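Local coordinates for protein DELTA1-pyrroline-2-carboxylate reductase (Thermococcus litoralis DSM 5473, PDB 6T3E) that catalyses the NADH-dependent reduction of Delta1-pyrroline-2-carboxylate to L-proline, a reaction of L-hydroxyproline metabolism, as a member of the ornithine cyclodeaminase/mu-crystallin family, at residues 236-241 against 311-316; 44-49 against 324-329; 251-256 against 281-286. One frame throughout, in Å; residues are numbered along the deposited sequence.

Interaction 1: 236-241 against 311-316; sequences IREGTH and NNREIT
Ile315 lies along segment 236-241 and loses the most surface in this contact. Its two branches do different work. Ile315 CD1 ends the longer branch and meets Ile236 CG2 at 3.7 Å. On the way, Ile315 CG1 passes Glu238 CA at 3.8 Å. The torsion chi1 of -59° sets CG2 opposite the backbone N, and this branch faces Thr240. There the two side chains lie side by side and point the same way, with Ile315 CG2 3.8 Å from Thr240 OG1.

At the solvent side, Glu238 and Arg313 also run side by side in one direction. Glu238 OE1 and Arg313 NH2 form a salt bridge, whose exact length is doubtful at this resolution. The carboxylate and guanidinium planes are 40° apart, and OE1 approaches the guanidinium obliquely.

His241 and Thr316 cross at about a right angle. Thr316 OG1 sits at the edge of the imidazole, near its plane. His241 ND1 donates a weak hydrogen bond to Thr316 OG1 at 3.3 Å. Thr316 OG1 is also bonded to Leu146 O, and His241 NE2 to Asn243 OD1, so both side chains are anchored further.

The backbones join too. Thr316 N donates to Thr240 O at 3.2 Å, and His241 pairs with Thr316 in a parallel bridge. Gly239, with positive phi, holds the third position of the type II turn from Arg237 to Thr240, and its N makes a weak bond to Glu314 O. Asn311 OD1 accepts from Arg313 N in an Asx turn.

The two loops thus lead into strands 241-244 and 316-319, neighbours in the parallel sheet. Helix 257-262 packs on Ile236 and Ile315, while Thr143 and Leu146 of helix 128-146 pack on His241.

Interaction 2: 44-49 against 324-329; sequences ESVERA and AIEDAI
Ile329 of helix 324-341 packs on Ser45, Val46 and Ala49 of helix 39-54, in an apolar helix-helix contact. The axes of the two short segments approach to 8.9 Å, and their directions differ by 127°. No hydrogen bond joins them.

Ile329 has the most surface buried. Chi1 of -165° sets Ile329 CG1 opposite the backbone N, which turns it to the first helix. Ile329 CG1 is 3.9 Å from Ser45 CB and also close to Ser45 O. On the other branch, Ile329 CG2 meets Ala49 CB at 3.7 Å. Ile329 CG2 also lies 4.2 Å from Val46 CG2.

Ala49 comes second. Its methyl group points at the other helix and touches two isoleucines. Besides Ile329, Ala49 CB meets Ile325 CD1 at 4.0 Å. Phe50 and Leu53 of helix 39-54 and Val60 of strand 58-68 also pack on Ile325, which ties this pair of helices to the mixed sheet.

Val46 is third, and its CG2 touches both Ile329 and Glu326. Glu326 joins this patch through CB. Its carboxylate forms a salt bridge with Arg134, a residue of the proline pocket, and the Glu326 side chain is about 4 Å from the bound NADH (nearest atoms). Segment 324-329 therefore borders the ligand site. Val46 CG2 and Glu326 CB are 4.1 Å apart.

Interaction 3: 251-256 against 281-286; sequences DARELD and IIPMKE
Arg253 laid over Ile282 makes this a loop-against-helix contact at the surface of the Rossmann-type, NADH-binding part of the fold. The loop runs from strand 241-244 to helix 257-262, where Asp256 is the N-cap. The other side is helix 278-286.

The Arg253 chain is extended from CG to NE and crosses Ile282 at a slant. One guanidinium face rests on Ile282 CG2, which lies over its centre, 3.5 Å from Arg253 CZ. Asp256 CA is on the opposite face, set toward the rim. Pro283 CG approaches obliquely, 3.8 Å from Arg253 NH1.

Glu286 adds charge. Glu286 OE1 is 3.9 Å from Arg253 NH2, a long salt bridge, with the two planes 83° apart. Ser257 OG is hydrogen-bonded to both Arg253 NH1 and Glu286 OE2 and so links the two. With an alanine in place of Arg253 the guanidinium is gone, and Ile282 CG2 would probably lose its flat partner, Ser257 OG a bond and Glu286 its long salt bridge. Earlier in the loop, Ile282 CD1 also reaches the backbone, 3.6 Å from Asp251 O.

The three contacts nest along the chain. Interaction 3 lies inside the loop closed by interaction 1, and both lie inside the loop closed by interaction 2. Interactions 1 and 3 are closer in space, with centres about 21 Å apart. They share the surroundings of strand 241-244: interaction 1 meets its start, and the loop of interaction 3 follows it. Both belong to the NADH-binding part. Interaction 2 has its centre about 28 Å from each. It packs helix 39-54 on helix 324-341 near the ligands. Helix 128-146 packs on both interactions 1 and 2. Strand 316-319, which starts in interaction 1, leads on to helix 324-341 and so links the two regions.

Interaction 1: 236-241 against 311-316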
ATOM      1  N   ILE B 236      14.173  35.806   7.287  1.00 52.74           N
ATOM      2  CA  ILE B 236      13.302  35.925   6.124  1.00 54.79           C
ATOM      3  C   ILE B 236      12.768  37.349   6.021  1.00 61.07           C
ATOM      4  O   ILE B 236      12.012  37.805   6.886  1.00 63.33           O
ATOM      5  CB  ILE B 236      12.154  34.912   6.202  1.00 49.69           C
ATOM      6  CG1 ILE B 236      12.684  33.570   6.723  1.00 47.27           C
ATOM      7  CG2 ILE B 236      11.518  34.751   4.845  1.00 46.23           C
ATOM      8  CD1 ILE B 236      11.668  32.442   6.714  1.00 42.96           C
ATOM      9  N   ARG B 237      13.119  38.036   4.938  1.00 65.28           N
ATOM     10  CA  ARG B 237      12.557  39.350   4.680  1.00 72.87           C
ATOM     11  C   ARG B 237      11.224  39.201   3.953  1.00 76.32           C
ATOM     12  O   ARG B 237      10.862  38.124   3.483  1.00 78.14           O
ATOM     13  CB  ARG B 237      13.528  40.218   3.876  1.00 76.58           C
ATOM     14  CG  ARG B 237      14.087  39.570   2.636  1.00 79.44           C
ATOM     15  CD  ARG B 237      14.922  40.567   1.844  1.00 83.47           C
ATOM     16  NE  ARG B 237      15.418  39.998   0.593  1.00 87.81           N
ATOM     17  CZ  ARG B 237      14.667  39.763  -0.480  1.00 90.67           C
ATOM     18  NH1 ARG B 237      13.368  40.042  -0.467  1.00 92.01           N
ATOM     19  NH2 ARG B 237      15.216  39.244  -1.573  1.00 90.41           N
ATOM     20  N   GLU B 238      10.476  40.296   3.888  1.00 77.79           N
ATOM     21  CA  GLU B 238       9.162  40.240   3.274  1.00 75.96           C
ATOM     22  C   GLU B 238       9.264  39.928   1.783  1.00 75.58           C
ATOM     23  O   GLU B 238      10.305  40.105   1.138  1.00 75.75           O
ATOM     24  CB  GLU B 238       8.404  41.547   3.491  1.00 76.40           C
ATOM     25  CG  GLU B 238       9.263  42.783   3.544  1.00 77.79           C
ATOM     26  CD  GLU B 238       8.445  44.026   3.846  1.00 81.67           C
ATOM     27  OE1 GLU B 238       8.276  44.865   2.931  1.00 85.88           O
ATOM     28  OE2 GLU B 238       7.962  44.160   4.993  1.00 80.01           O
ATOM     29  N   GLY B 239       8.156  39.431   1.246  1.00 76.15           N
ATOM     30  CA  GLY B 239       8.041  39.151  -0.164  1.00 77.28           C
ATOM     31  C   GLY B 239       8.690  37.876  -0.639  1.00 75.46           C
ATOM     32  O   GLY B 239       8.695  37.624  -1.849  1.00 77.23           O
ATOM     33  N   THR B 240       9.224  37.059   0.255  1.00 70.91           N
ATOM     34  CA  THR B 240       9.859  35.816  -0.145  1.00 70.63           C
ATOM     35  C   THR B 240       8.862  34.670  -0.052  1.00 66.04           C
ATOM     36  O   THR B 240       8.012  34.640   0.845  1.00 63.88           O
ATOM     37  CB  THR B 240      11.095  35.514   0.700  1.00 74.78           C
ATOM     38  OG1 THR B 240      10.699  34.839   1.899  1.00 77.33           O
ATOM     39  CG2 THR B 240      11.854  36.794   1.035  1.00 76.47           C
ATOM     40  N   HIS B 241       8.975  33.732  -0.992  1.00 61.34           N
ATOM     41  CA  HIS B 241       8.163  32.525  -1.037  1.00 55.12           C
ATOM     42  C   HIS B 241       9.035  31.327  -0.699  1.00 51.17           C
ATOM     43  O   HIS B 241      10.178  31.237  -1.157  1.00 51.19           O
ATOM     44  CB  HIS B 241       7.530  32.322  -2.420  1.00 54.87           C
ATOM     45  CG  HIS B 241       6.972  30.945  -2.625  1.00 51.20           C
ATOM     46  ND1 HIS B 241       5.813  30.512  -2.016  1.00 50.46           N
ATOM     47  CD2 HIS B 241       7.426  29.899  -3.353  1.00 48.50           C
ATOM     48  CE1 HIS B 241       5.570  29.262  -2.367  1.00 47.68           C
ATOM     49  NE2 HIS B 241       6.532  28.868  -3.183  1.00 48.55           N
ATOM     50  N   ASN B 311      -0.378  40.199  -2.090  1.00 74.56           N
ATOM     51  CA  ASN B 311       0.389  41.437  -2.062  1.00 77.28           C
ATOM     52  C   ASN B 311       1.874  41.121  -1.968  1.00 76.14           C
ATOM     53  O   ASN B 311       2.283  39.976  -1.760  1.00 70.71           O
ATOM     54  CB  ASN B 311      -0.055  42.359  -0.914  1.00 77.57           C
ATOM     55  CG  ASN B 311       0.227  41.773   0.452  1.00 74.81           C
ATOM     56  OD1 ASN B 311       1.372  41.740   0.902  1.00 75.12           O
ATOM     57  ND2 ASN B 311      -0.820  41.319   1.127  1.00 73.31           N
ATOM     58  N   ASN B 312       2.681  42.172  -2.132  1.00 82.65           N
ATOM     59  CA  ASN B 312       4.130  42.028  -2.193  1.00 86.87           C
ATOM     60  C   ASN B 312       4.767  41.797  -0.832  1.00 86.89           C
ATOM     61  O   ASN B 312       5.862  41.230  -0.762  1.00 83.55           O
ATOM     62  CB  ASN B 312       4.752  43.266  -2.833  1.00 92.15           C
ATOM     63  CG  ASN B 312       5.097  43.049  -4.285  1.00 96.05           C
ATOM     64  OD1 ASN B 312       4.418  42.303  -4.996  1.00 97.24           O
ATOM     65  ND2 ASN B 312       6.163  43.692  -4.736  1.00 97.81           N
ATOM     66  N   ARG B 313       4.128  42.238   0.249  1.00 90.24           N
ATOM     67  CA  ARG B 313       4.807  42.228   1.536  1.00 92.85           C
ATOM     68  C   ARG B 313       4.636  40.924   2.299  1.00 94.58           C
ATOM     69  O   ARG B 313       5.452  40.635   3.181  1.00 95.91           O
ATOM     70  CB  ARG B 313       4.302  43.391   2.402  1.00 93.29           C
ATOM     71  CG  ARG B 313       4.315  44.743   1.691  1.00 94.80           C
ATOM     72  CD  ARG B 313       4.623  45.885   2.658  1.00 97.21           C
ATOM     73  NE  ARG B 313       5.197  47.057   1.991  1.00100.31           N
ATOM     74  CZ  ARG B 313       6.337  47.055   1.301  1.00100.52           C
ATOM     75  NH1 ARG B 313       6.777  48.175   0.738  1.00100.26           N
ATOM     76  NH2 ARG B 313       7.041  45.937   1.173  1.00 99.90           N
ATOM     77  N   GLU B 314       3.637  40.115   1.960  1.00 95.37           N
ATOM     78  CA  GLU B 314       3.428  38.869   2.684  1.00 94.02           C
ATOM     79  C   GLU B 314       4.553  37.876   2.397  1.00 89.44           C
ATOM     80  O   GLU B 314       5.207  37.923   1.351  1.00 90.46           O
ATOM     81  CB  GLU B 314       2.060  38.253   2.354  1.00 98.95           C
ATOM     82  CG  GLU B 314       1.575  38.395   0.916  1.00102.50           C
ATOM     83  CD  GLU B 314       0.101  38.011   0.748  1.00105.72           C
ATOM     84  OE1 GLU B 314      -0.289  37.578  -0.362  1.00105.86           O
ATOM     85  OE2 GLU B 314      -0.669  38.140   1.726  1.00107.26           O
ATOM     86  N   ILE B 315       4.812  37.005   3.366  1.00 74.00           N
ATOM     87  CA  ILE B 315       5.738  35.892   3.195  1.00 62.52           C
ATOM     88  C   ILE B 315       4.917  34.623   3.031  1.00 58.00           C
ATOM     89  O   ILE B 315       4.113  34.282   3.908  1.00 56.93           O
ATOM     90  CB  ILE B 315       6.709  35.770   4.377  1.00 55.85           C
ATOM     91  CG1 ILE B 315       7.509  37.060   4.537  1.00 53.75           C
ATOM     92  CG2 ILE B 315       7.637  34.591   4.164  1.00 51.99           C
ATOM     93  CD1 ILE B 315       8.651  36.945   5.477  1.00 45.44           C
ATOM     94  N   THR B 316       5.104  33.933   1.905  1.00 56.80           N
ATOM     95  CA  THR B 316       4.327  32.748   1.569  1.00 55.48           C
ATOM     96  C   THR B 316       5.165  31.495   1.749  1.00 52.11           C
ATOM     97  O   THR B 316       6.317  31.441   1.309  1.00 52.22           O
ATOM     98  CB  THR B 316       3.821  32.804   0.121  1.00 58.87           C
ATOM     99  OG1 THR B 316       4.826  33.389  -0.719  1.00 61.87           O
ATOM    100  CG2 THR B 316       2.538  33.619   0.030  1.00 57.96           C
TER

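Interaction 2: 44-49 against 324-329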
ATOM      1  N   GLU B  44       2.042  20.633 -15.472  1.00 48.48           N
ATOM      2  CA  GLU B  44       0.663  20.652 -15.946  1.00 53.83           C
ATOM      3  C   GLU B  44      -0.124  19.474 -15.393  1.00 49.33           C
ATOM      4  O   GLU B  44      -1.272  19.632 -14.961  1.00 43.98           O
ATOM      5  CB  GLU B  44       0.628  20.643 -17.476  1.00 62.32           C
ATOM      6  CG  GLU B  44       1.223  21.889 -18.122  1.00 69.53           C
ATOM      7  CD  GLU B  44       1.479  21.722 -19.613  1.00 74.71           C
ATOM      8  OE1 GLU B  44       0.729  20.973 -20.281  1.00 77.59           O
ATOM      9  OE2 GLU B  44       2.442  22.338 -20.114  1.00 75.71           O
ATOM     10  N   SER B  45       0.497  18.293 -15.348  1.00 49.38           N
ATOM     11  CA  SER B  45      -0.225  17.088 -14.951  1.00 49.76           C
ATOM     12  C   SER B  45      -0.552  17.094 -13.465  1.00 54.25           C
ATOM     13  O   SER B  45      -1.669  16.736 -13.072  1.00 54.02           O
ATOM     14  CB  SER B  45       0.595  15.849 -15.298  1.00 48.50           C
ATOM     15  OG  SER B  45       0.999  15.875 -16.651  1.00 52.47           O
ATOM     16  N   VAL B  46       0.409  17.493 -12.624  1.00 53.31           N
ATOM     17  CA  VAL B  46       0.156  17.549 -11.189  1.00 45.92           C
ATOM     18  C   VAL B  46      -0.904  18.608 -10.884  1.00 46.38           C
ATOM     19  O   VAL B  46      -1.746  18.434  -9.995  1.00 45.42           O
ATOM     20  CB  VAL B  46       1.468  17.804 -10.420  1.00 42.65           C
ATOM     21  CG1 VAL B  46       1.170  18.233  -8.989  1.00 43.37           C
ATOM     22  CG2 VAL B  46       2.375  16.564 -10.424  1.00 37.69           C
ATOM     23  N   GLU B  47      -0.907  19.704 -11.643  1.00 45.58           N
ATOM     24  CA  GLU B  47      -1.937  20.720 -11.451  1.00 46.11           C
ATOM     25  C   GLU B  47      -3.326  20.165 -11.746  1.00 49.26           C
ATOM     26  O   GLU B  47      -4.279  20.430 -11.001  1.00 50.89           O
ATOM     27  CB  GLU B  47      -1.647  21.925 -12.340  1.00 44.64           C
ATOM     28  CG  GLU B  47      -2.605  23.066 -12.139  1.00 46.20           C
ATOM     29  CD  GLU B  47      -2.012  24.407 -12.564  1.00 48.89           C
ATOM     30  OE1 GLU B  47      -0.963  24.418 -13.273  1.00 48.17           O
ATOM     31  OE2 GLU B  47      -2.588  25.441 -12.152  1.00 46.24           O
ATOM     32  N   ARG B  48      -3.457  19.374 -12.813  1.00 49.62           N
ATOM     33  CA  ARG B  48      -4.751  18.788 -13.155  1.00 52.35           C
ATOM     34  C   ARG B  48      -5.188  17.755 -12.122  1.00 50.51           C
ATOM     35  O   ARG B  48      -6.387  17.620 -11.833  1.00 49.09           O
ATOM     36  CB  ARG B  48      -4.685  18.156 -14.551  1.00 57.62           C
ATOM     37  CG  ARG B  48      -5.996  17.510 -14.980  1.00 65.40           C
ATOM     38  CD  ARG B  48      -5.831  16.122 -15.636  1.00 67.07           C
ATOM     39  NE  ARG B  48      -7.034  15.707 -16.375  1.00 69.33           N
ATOM     40  CZ  ARG B  48      -8.230  15.470 -15.828  1.00 69.94           C
ATOM     41  NH1 ARG B  48      -8.412  15.592 -14.515  1.00 69.35           N
ATOM     42  NH2 ARG B  48      -9.253  15.108 -16.599  1.00 69.21           N
ATOM     43  N   ALA B  49      -4.220  17.035 -11.541  1.00 48.78           N
ATOM     44  CA  ALA B  49      -4.536  16.039 -10.524  1.00 45.03           C
ATOM     45  C   ALA B  49      -5.165  16.685  -9.297  1.00 44.68           C
ATOM     46  O   ALA B  49      -6.075  16.114  -8.679  1.00 42.78           O
ATOM     47  CB  ALA B  49      -3.276  15.272 -10.145  1.00 39.47           C
ATOM     48  N   ALA B 324      -0.433  11.098  -2.920  1.00 27.69           N
ATOM     49  CA  ALA B 324      -0.391   9.983  -3.861  1.00 27.61           C
ATOM     50  C   ALA B 324      -0.928  10.339  -5.241  1.00 28.74           C
ATOM     51  O   ALA B 324      -0.580   9.659  -6.216  1.00 30.61           O
ATOM     52  CB  ALA B 324      -1.165   8.786  -3.302  1.00 28.54           C
ATOM     53  N   ILE B 325      -1.765  11.375  -5.356  1.00 32.58           N
ATOM     54  CA  ILE B 325      -2.319  11.717  -6.665  1.00 37.54           C
ATOM     55  C   ILE B 325      -1.223  12.165  -7.613  1.00 45.45           C
ATOM     56  O   ILE B 325      -1.346  12.003  -8.835  1.00 47.63           O
ATOM     57  CB  ILE B 325      -3.411  12.796  -6.562  1.00 31.89           C
ATOM     58  CG1 ILE B 325      -2.836  14.111  -6.036  1.00 31.01           C
ATOM     59  CG2 ILE B 325      -4.549  12.319  -5.721  1.00 29.19           C
ATOM     60  CD1 ILE B 325      -3.782  15.282  -6.217  1.00 33.69           C
ATOM     61  N   GLU B 326      -0.158  12.769  -7.083  1.00 45.93           N
ATOM     62  CA  GLU B 326       0.931  13.209  -7.945  1.00 48.42           C
ATOM     63  C   GLU B 326       1.660  12.024  -8.566  1.00 44.16           C
ATOM     64  O   GLU B 326       2.097  12.099  -9.721  1.00 39.02           O
ATOM     65  CB  GLU B 326       1.883  14.096  -7.146  1.00 52.65           C
ATOM     66  CG  GLU B 326       1.168  14.961  -6.110  1.00 57.05           C
ATOM     67  CD  GLU B 326       2.102  15.637  -5.120  1.00 58.08           C
ATOM     68  OE1 GLU B 326       3.159  15.070  -4.774  1.00 56.83           O
ATOM     69  OE2 GLU B 326       1.769  16.754  -4.683  1.00 60.42           O
ATOM     70  N   ASP B 327       1.761  10.909  -7.843  1.00 42.94           N
ATOM     71  CA  ASP B 327       2.357   9.723  -8.437  1.00 40.80           C
ATOM     72  C   ASP B 327       1.442   9.128  -9.499  1.00 43.24           C
ATOM     73  O   ASP B 327       1.907   8.766 -10.584  1.00 43.78           O
ATOM     74  CB  ASP B 327       2.680   8.695  -7.353  1.00 42.27           C
ATOM     75  CG  ASP B 327       3.439   9.302  -6.182  1.00 43.66           C
ATOM     76  OD1 ASP B 327       4.542   9.854  -6.402  1.00 43.28           O
ATOM     77  OD2 ASP B 327       2.919   9.234  -5.043  1.00 41.24           O
ATOM     78  N   ALA B 328       0.133   9.068  -9.234  1.00 40.88           N
ATOM     79  CA  ALA B 328      -0.763   8.432 -10.199  1.00 36.64           C
ATOM     80  C   ALA B 328      -0.837   9.236 -11.494  1.00 34.33           C
ATOM     81  O   ALA B 328      -0.811   8.665 -12.586  1.00 37.92           O
ATOM     82  CB  ALA B 328      -2.155   8.232  -9.598  1.00 25.98           C
ATOM     83  N   ILE B 329      -0.931  10.562 -11.402  1.00 38.12           N
ATOM     84  CA  ILE B 329      -1.037  11.358 -12.622  1.00 42.70           C
ATOM     85  C   ILE B 329       0.273  11.318 -13.397  1.00 45.11           C
ATOM     86  O   ILE B 329       0.278  11.354 -14.635  1.00 47.60           O
ATOM     87  CB  ILE B 329      -1.490  12.799 -12.307  1.00 42.88           C
ATOM     88  CG1 ILE B 329      -1.943  13.493 -13.591  1.00 39.85           C
ATOM     89  CG2 ILE B 329      -0.396  13.592 -11.635  1.00 45.36           C
ATOM     90  CD1 ILE B 329      -3.196  12.905 -14.167  1.00 33.71           C
TER

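Interaction 3: 251-256 against 281-286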
ATOM      1  N   ASP B 251       8.381  13.942  14.294  1.00 51.97           N
ATOM      2  CA  ASP B 251       9.194  14.602  15.309  1.00 52.96           C
ATOM      3  C   ASP B 251      10.214  15.558  14.726  1.00 51.46           C
ATOM      4  O   ASP B 251      10.899  16.244  15.493  1.00 57.51           O
ATOM      5  CB  ASP B 251       9.954  13.590  16.163  1.00 57.11           C
ATOM      6  CG  ASP B 251       9.050  12.582  16.805  1.00 64.78           C
ATOM      7  OD1 ASP B 251       9.511  11.437  17.005  1.00 67.35           O
ATOM      8  OD2 ASP B 251       7.884  12.931  17.104  1.00 67.69           O
ATOM      9  N   ALA B 252      10.364  15.591  13.408  1.00 44.39           N
ATOM     10  CA  ALA B 252      11.436  16.331  12.767  1.00 45.23           C
ATOM     11  C   ALA B 252      10.897  17.534  12.008  1.00 44.31           C
ATOM     12  O   ALA B 252       9.759  17.534  11.530  1.00 45.13           O
ATOM     13  CB  ALA B 252      12.221  15.426  11.812  1.00 47.57           C
ATOM     14  N   ARG B 253      11.747  18.553  11.883  1.00 44.20           N
ATOM     15  CA  ARG B 253      11.406  19.754  11.138  1.00 43.15           C
ATOM     16  C   ARG B 253      12.687  20.454  10.725  1.00 42.55           C
ATOM     17  O   ARG B 253      13.729  20.280  11.358  1.00 46.00           O
ATOM     18  CB  ARG B 253      10.523  20.698  11.951  1.00 43.43           C
ATOM     19  CG  ARG B 253      11.133  21.143  13.239  1.00 45.48           C
ATOM     20  CD  ARG B 253      10.319  22.247  13.835  1.00 48.04           C
ATOM     21  NE  ARG B 253      10.834  22.634  15.137  1.00 54.27           N
ATOM     22  CZ  ARG B 253      10.346  23.637  15.853  1.00 58.10           C
ATOM     23  NH1 ARG B 253       9.328  24.351  15.383  1.00 60.95           N
ATOM     24  NH2 ARG B 253      10.876  23.928  17.032  1.00 57.72           N
ATOM     25  N   GLU B 254      12.589  21.237   9.642  1.00 43.82           N
ATOM     26  CA  GLU B 254      13.682  22.046   9.119  1.00 42.98           C
ATOM     27  C   GLU B 254      13.389  23.540   9.204  1.00 42.99           C
ATOM     28  O   GLU B 254      14.269  24.350   8.899  1.00 46.24           O
ATOM     29  CB  GLU B 254      14.001  21.651   7.657  1.00 43.55           C
ATOM     30  CG  GLU B 254      12.862  21.898   6.624  1.00 50.84           C
ATOM     31  CD  GLU B 254      12.987  21.088   5.297  1.00 56.49           C
ATOM     32  OE1 GLU B 254      14.104  20.727   4.876  1.00 57.61           O
ATOM     33  OE2 GLU B 254      11.944  20.807   4.666  1.00 58.30           O
ATOM     34  N   LEU B 255      12.186  23.926   9.621  1.00 42.17           N
ATOM     35  CA  LEU B 255      11.806  25.323   9.797  1.00 46.27           C
ATOM     36  C   LEU B 255      11.493  25.563  11.263  1.00 46.20           C
ATOM     37  O   LEU B 255      10.745  24.794  11.873  1.00 51.05           O
ATOM     38  CB  LEU B 255      10.588  25.674   8.944  1.00 35.12           C
ATOM     39  CG  LEU B 255      10.507  24.919   7.620  1.00 37.88           C
ATOM     40  CD1 LEU B 255       9.145  25.127   6.957  1.00 34.95           C
ATOM     41  CD2 LEU B 255      11.629  25.389   6.720  1.00 37.84           C
ATOM     42  N   ASP B 256      12.031  26.639  11.824  1.00 50.49           N
ATOM     43  CA  ASP B 256      11.685  26.951  13.203  1.00 53.83           C
ATOM     44  C   ASP B 256      10.240  27.453  13.285  1.00 57.41           C
ATOM     45  O   ASP B 256       9.576  27.717  12.278  1.00 58.46           O
ATOM     46  CB  ASP B 256      12.671  27.959  13.799  1.00 54.84           C
ATOM     47  CG  ASP B 256      12.546  29.348  13.200  1.00 60.10           C
ATOM     48  OD1 ASP B 256      11.975  29.488  12.096  1.00 61.23           O
ATOM     49  OD2 ASP B 256      13.041  30.307  13.838  1.00 65.07           O
ATOM     50  N   ILE B 281       3.297  20.278  13.022  1.00 50.59           N
ATOM     51  CA  ILE B 281       2.766  19.685  14.247  1.00 50.03           C
ATOM     52  C   ILE B 281       3.441  20.283  15.477  1.00 57.57           C
ATOM     53  O   ILE B 281       2.783  20.579  16.485  1.00 61.51           O
ATOM     54  CB  ILE B 281       2.920  18.156  14.212  1.00 45.23           C
ATOM     55  CG1 ILE B 281       2.054  17.547  13.117  1.00 43.89           C
ATOM     56  CG2 ILE B 281       2.547  17.550  15.550  1.00 47.77           C
ATOM     57  CD1 ILE B 281       2.523  16.161  12.695  1.00 41.34           C
ATOM     58  N   ILE B 282       4.756  20.465  15.421  1.00 57.38           N
ATOM     59  CA  ILE B 282       5.501  20.970  16.571  1.00 58.79           C
ATOM     60  C   ILE B 282       5.081  22.403  16.898  1.00 61.39           C
ATOM     61  O   ILE B 282       4.777  22.684  18.066  1.00 64.49           O
ATOM     62  CB  ILE B 282       7.023  20.860  16.348  1.00 54.89           C
ATOM     63  CG1 ILE B 282       7.484  19.398  16.435  1.00 46.11           C
ATOM     64  CG2 ILE B 282       7.778  21.714  17.354  1.00 53.38           C
ATOM     65  CD1 ILE B 282       8.885  19.163  15.935  1.00 39.02           C
ATOM     66  N   PRO B 283       5.035  23.342  15.939  1.00 60.97           N
ATOM     67  CA  PRO B 283       4.589  24.698  16.303  1.00 61.16           C
ATOM     68  C   PRO B 283       3.175  24.747  16.845  1.00 62.99           C
ATOM     69  O   PRO B 283       2.867  25.608  17.681  1.00 64.26           O
ATOM     70  CB  PRO B 283       4.716  25.477  14.986  1.00 60.53           C
ATOM     71  CG  PRO B 283       5.709  24.724  14.191  1.00 61.12           C
ATOM     72  CD  PRO B 283       5.454  23.287  14.526  1.00 60.65           C
ATOM     73  N   MET B 284       2.301  23.846  16.405  1.00 60.29           N
ATOM     74  CA  MET B 284       0.956  23.824  16.960  1.00 63.17           C
ATOM     75  C   MET B 284       0.925  23.231  18.357  1.00 66.87           C
ATOM     76  O   MET B 284       0.110  23.651  19.184  1.00 68.34           O
ATOM     77  CB  MET B 284       0.022  23.061  16.032  1.00 60.18           C
ATOM     78  CG  MET B 284      -0.433  23.899  14.861  1.00 62.18           C
ATOM     79  SD  MET B 284      -0.944  22.862  13.493  1.00 66.52           S
ATOM     80  CE  MET B 284      -1.824  21.553  14.326  1.00 61.60           C
ATOM     81  N   LYS B 285       1.806  22.274  18.642  1.00 70.93           N
ATOM     82  CA  LYS B 285       1.930  21.770  20.005  1.00 68.64           C
ATOM     83  C   LYS B 285       2.423  22.861  20.948  1.00 67.15           C
ATOM     84  O   LYS B 285       2.009  22.916  22.113  1.00 67.57           O
ATOM     85  CB  LYS B 285       2.863  20.560  20.042  1.00 69.67           C
ATOM     86  CG  LYS B 285       2.187  19.228  19.772  1.00 69.77           C
ATOM     87  CD  LYS B 285       3.209  18.106  19.763  1.00 70.83           C
ATOM     88  CE  LYS B 285       2.545  16.737  19.703  1.00 72.64           C
ATOM     89  NZ  LYS B 285       3.535  15.615  19.792  1.00 71.80           N
ATOM     90  N   GLU B 286       3.334  23.717  20.469  1.00 65.46           N
ATOM     91  CA  GLU B 286       3.827  24.825  21.282  1.00 70.41           C
ATOM     92  C   GLU B 286       2.726  25.835  21.594  1.00 74.06           C
ATOM     93  O   GLU B 286       2.779  26.512  22.629  1.00 76.39           O
ATOM     94  CB  GLU B 286       4.979  25.535  20.563  1.00 72.34           C
ATOM     95  CG  GLU B 286       6.238  24.705  20.335  1.00 76.25           C
ATOM     96  CD  GLU B 286       7.327  25.478  19.582  1.00 81.36           C
ATOM     97  OE1 GLU B 286       8.531  25.269  19.861  1.00 82.56           O
ATOM     98  OE2 GLU B 286       6.977  26.296  18.703  1.00 83.80           O
TER